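Local atomic coordinates of transcriptional regulator AefR (Pseudomonas syringae pv. tomato, PDB entry 3CDL), a protein that probably binds regulatory DNA as a TetR-family transcription factor, pairing a helix-turn-helix DNA-binding region with an AefR-like C-terminal domain. Residues B[80-83]-B[84-87]; B[89-92]-B[93-96]. All coordinates share one frame; numbering follows the deposited sequence.

Contact 1 of 2, residues B[80-83]-B[84-87]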
# COMPACT_ATOMS: atom_id res chain seq x y z
N VAL B 80 1.21 -28.11 -18.41
CA VAL B 80 0.06 -27.33 -18.83
C VAL B 80 0.69 -25.96 -19.03
O VAL B 80 1.74 -25.67 -18.42
CB VAL B 80 -1.06 -27.33 -17.74
CG1 VAL B 80 -0.48 -27.42 -16.34
CG2 VAL B 80 -1.96 -26.12 -17.87
N SER B 81 0.11 -25.12 -19.89
CA SER B 81 0.72 -23.83 -20.20
C SER B 81 0.81 -22.96 -18.97
O SER B 81 -0.12 -22.94 -18.15
CB SER B 81 -0.05 -23.08 -21.30
OG SER B 81 -1.26 -22.56 -20.80
N LEU B 82 1.95 -22.27 -18.83
CA LEU B 82 2.16 -21.26 -17.80
C LEU B 82 0.97 -20.32 -17.68
O LEU B 82 0.48 -20.06 -16.59
CB LEU B 82 3.42 -20.43 -18.10
CG LEU B 82 4.79 -21.10 -18.10
CD1 LEU B 82 5.86 -20.05 -18.37
CD2 LEU B 82 5.06 -21.83 -16.78
N ARG B 83 0.53 -19.82 -18.83
CA ARG B 83 -0.64 -18.96 -18.92
C ARG B 83 -1.83 -19.56 -18.16
O ARG B 83 -2.31 -18.97 -17.18
CB ARG B 83 -0.99 -18.73 -20.39
CG ARG B 83 -2.12 -17.78 -20.61
CD ARG B 83 -2.17 -17.29 -22.03
NE ARG B 83 -2.85 -16.01 -22.07
CZ ARG B 83 -2.25 -14.82 -22.18
NH1 ARG B 83 -3.00 -13.73 -22.19
NH2 ARG B 83 -0.92 -14.73 -22.28
N GLU B 84 -2.27 -20.74 -18.59
CA GLU B 84 -3.45 -21.38 -18.02
C GLU B 84 -3.36 -21.49 -16.50
O GLU B 84 -4.25 -21.04 -15.78
CB GLU B 84 -3.67 -22.77 -18.63
CG GLU B 84 -5.07 -23.29 -18.46
CD GLU B 84 -5.13 -24.80 -18.45
OE1 GLU B 84 -4.85 -25.43 -19.51
OE2 GLU B 84 -5.45 -25.37 -17.38
N GLN B 85 -2.26 -22.09 -16.02
CA GLN B 85 -2.03 -22.25 -14.59
C GLN B 85 -1.80 -20.93 -13.84
O GLN B 85 -2.27 -20.78 -12.74
CB GLN B 85 -0.91 -23.26 -14.30
CG GLN B 85 0.48 -22.96 -14.89
CD GLN B 85 1.43 -24.16 -14.79
OE1 GLN B 85 1.70 -24.66 -13.70
NE2 GLN B 85 1.94 -24.63 -15.93
N LEU B 86 -1.10 -19.98 -14.45
CA LEU B 86 -0.89 -18.69 -13.79
C LEU B 86 -2.18 -17.86 -13.76
O LEU B 86 -2.42 -17.11 -12.82
CB LEU B 86 0.30 -17.90 -14.40
CG LEU B 86 0.66 -16.52 -13.82
CD1 LEU B 86 0.72 -16.48 -12.29
CD2 LEU B 86 1.95 -15.99 -14.42
N LEU B 87 -3.01 -17.99 -14.78
CA LEU B 87 -4.34 -17.36 -14.75
C LEU B 87 -5.05 -17.78 -13.47
O LEU B 87 -5.45 -16.92 -12.69
CB LEU B 87 -5.18 -17.76 -15.97
CG LEU B 87 -5.86 -16.65 -16.80
CD1 LEU B 87 -6.94 -17.25 -17.68
CD2 LEU B 87 -6.40 -15.45 -15.99

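Contact 2 of 2, residues B[89-92]-B[93-96]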
# COMPACT_ATOMS: atom_id res chain seq x y z
N LEU B 89 -3.84 -19.02 -10.68
CA LEU B 89 -3.22 -18.52 -9.46
C LEU B 89 -3.74 -17.12 -9.18
O LEU B 89 -4.16 -16.78 -8.07
CB LEU B 89 -1.69 -18.46 -9.59
CG LEU B 89 -0.81 -19.67 -9.22
CD1 LEU B 89 -0.66 -20.63 -10.39
CD2 LEU B 89 0.57 -19.23 -8.71
N LEU B 90 -3.70 -16.30 -10.22
CA LEU B 90 -4.08 -14.91 -10.12
C LEU B 90 -5.54 -14.78 -9.70
O LEU B 90 -5.89 -13.89 -8.91
CB LEU B 90 -3.80 -14.21 -11.44
CG LEU B 90 -2.45 -13.53 -11.68
CD1 LEU B 90 -1.45 -13.66 -10.53
CD2 LEU B 90 -1.85 -13.90 -13.05
N TRP B 91 -6.39 -15.66 -10.20
CA TRP B 91 -7.77 -15.65 -9.78
C TRP B 91 -7.96 -16.02 -8.31
O TRP B 91 -8.72 -15.35 -7.61
CB TRP B 91 -8.68 -16.49 -10.69
CG TRP B 91 -9.24 -15.67 -11.82
CD1 TRP B 91 -8.97 -15.84 -13.14
CD2 TRP B 91 -10.13 -14.54 -11.73
NE1 TRP B 91 -9.66 -14.91 -13.89
CE2 TRP B 91 -10.37 -14.10 -13.05
CE3 TRP B 91 -10.74 -13.86 -10.67
CZ2 TRP B 91 -11.21 -13.01 -13.34
CZ3 TRP B 91 -11.58 -12.78 -10.96
CH2 TRP B 91 -11.80 -12.37 -12.29
N GLY B 92 -7.29 -17.07 -7.85
CA GLY B 92 -7.24 -17.38 -6.42
C GLY B 92 -6.93 -16.17 -5.54
O GLY B 92 -7.72 -15.82 -4.65
N LYS B 93 -5.81 -15.51 -5.79
CA LYS B 93 -5.47 -14.30 -5.06
C LYS B 93 -6.48 -13.16 -5.23
O LYS B 93 -6.69 -12.40 -4.30
CB LYS B 93 -4.06 -13.81 -5.42
CG LYS B 93 -3.49 -12.69 -4.52
CD LYS B 93 -3.53 -13.06 -3.03
CE LYS B 93 -2.45 -12.38 -2.19
NZ LYS B 93 -2.22 -10.89 -2.46
N MSE B 94 -7.11 -13.04 -6.40
CA MSE B 94 -8.09 -11.98 -6.62
C MSE B 94 -9.40 -12.23 -5.87
O MSE B 94 -10.02 -11.31 -5.35
CB MSE B 94 -8.34 -11.77 -8.11
CG MSE B 94 -9.39 -10.71 -8.44
SE MSE B 94 -8.96 -8.88 -7.75
CE MSE B 94 -7.44 -8.50 -8.91
N ARG B 95 -9.84 -13.48 -5.82
CA ARG B 95 -11.06 -13.83 -5.09
C ARG B 95 -10.89 -13.57 -3.56
O ARG B 95 -11.86 -13.23 -2.87
CB ARG B 95 -11.45 -15.29 -5.38
CG ARG B 95 -11.93 -15.56 -6.84
CD ARG B 95 -12.48 -16.99 -7.00
NE ARG B 95 -11.51 -17.92 -7.61
CZ ARG B 95 -11.49 -18.26 -8.90
NH1 ARG B 95 -12.39 -17.79 -9.77
NH2 ARG B 95 -10.56 -19.10 -9.34
N ASN B 96 -9.66 -13.72 -3.07
CA ASN B 96 -9.36 -13.49 -1.66
C ASN B 96 -9.35 -11.99 -1.31
O ASN B 96 -9.88 -11.57 -0.29
CB ASN B 96 -8.05 -14.18 -1.24
CG ASN B 96 -8.12 -15.70 -1.37
OD1 ASN B 96 -9.02 -16.35 -0.83
ND2 ASN B 96 -7.17 -16.27 -2.09

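Contact 1 of 2, residues B[80-83]-B[84-87]
V80 meets the next turn with both of its methyl groups, a branched residue whose two arms can cover two neighbours at once. CG2 lies against the carboxylate end of E84, 3.4 Å from E84 OE1, the two side chains crossing at about a right angle, while CG1 rests 3.7 Å from Q85 NE2. Its carbonyl is not idle either: V80 O, 2.7 Å from Q85 NE2, accepts a hydrogen bond from R146. S81 follows at the N-cap. A chi1 of 74° sets its hydroxyl between backbone N and carbonyl carbon, from where OG accepts from E84 N at 3.0 Å with an N-H...O angle of 162°. A short polar side chain suits this place, because the first amides of a helix have no carbonyl a turn earlier to bond to. S81 O then takes Q85 N in a nearly straight bond of 3.1 Å, and a weak one of 3.5 Å from Q85 NE2. The amide of Q85 can fold back over the start of the helix because its chi1 of 59° turns CG toward the carbonyls, with CG 3.4 Å from L82 O; its other end, OE1, accepts from R77 N and W137 NE1, which fixes the flip of this buried group. L82 is apolar and buried, its CB directed away from 84-87 and its side chain packed on W137, and its carbonyl receives L86 N at 2.7 Å. R83 runs extended, its guanidinium hydrogen-bonded to N193 of helix 181-199, while R83 O receives L87 N. A serine N-cap followed by regular i to i+4 bonds is the classic start of an alpha helix, here helix 82-97 in the all-helical C-terminal region of a TetR-type regulator.

Contact 2 of 2, residues B[89-92]-B[93-96]
R95 reaches back along its own helix to W91, one turn earlier, and every atom of its side chain finds backbone or side chain there. CB stands 3.5 Å from W91 O and CG comes closer still, at 3.3 Å. CG lies beside the backbone N (chi1 -68°); CD is still 4.1 Å from W91 O, and a bend at chi3 then swings the end of the chain back toward W91. NE passes 3.8 Å from W91 O, and the guanidinium settles with one face against W91 CB, which sits off-centre 3.4 Å above its plane; CZ and NH1 share that carbon with NH2, the nearest at 3.5 Å. A long arginine suits this place, since its methylenes and flat end can pack along a neighbour even where the residue is exposed. The indole itself turns to M94, a selenomethionine whose flexible, apolar chain crosses it obliquely, CG 3.9 Å from CZ3. Beneath these side chains runs the helix ladder: K93 N to L89 O, M94 N to L90 O, R95 N to W91 O, and a longer one from N96 N to G92 O. W91 touches Q184 and S185 of helix 181-199, M94 reaches L163 and A167 of helix 152-167 and V187 of helix 181-199, and L89, L90 and K93 pack on F134 of helix 133-143, placing these two turns among three helices.

Overall arrangement
Both contacts are local and lie in series on helix 82-97; neither closes a loop, and they do not nest or cross. Coming from the N terminus, the chain passes the predicted DNA-binding helix-turn-helix and helix 53-64 before contact 1 opens helix 82-97; contact 2 follows further along the same helix, their centres about 14 Å apart. Both sit on the same side of the chain's centre, contact 1 toward the periphery and contact 2 nearer the middle. Helix 82-97 thus packs along helices 133-143 and 181-199 at both contacts, and against helix 152-167 at contact 2.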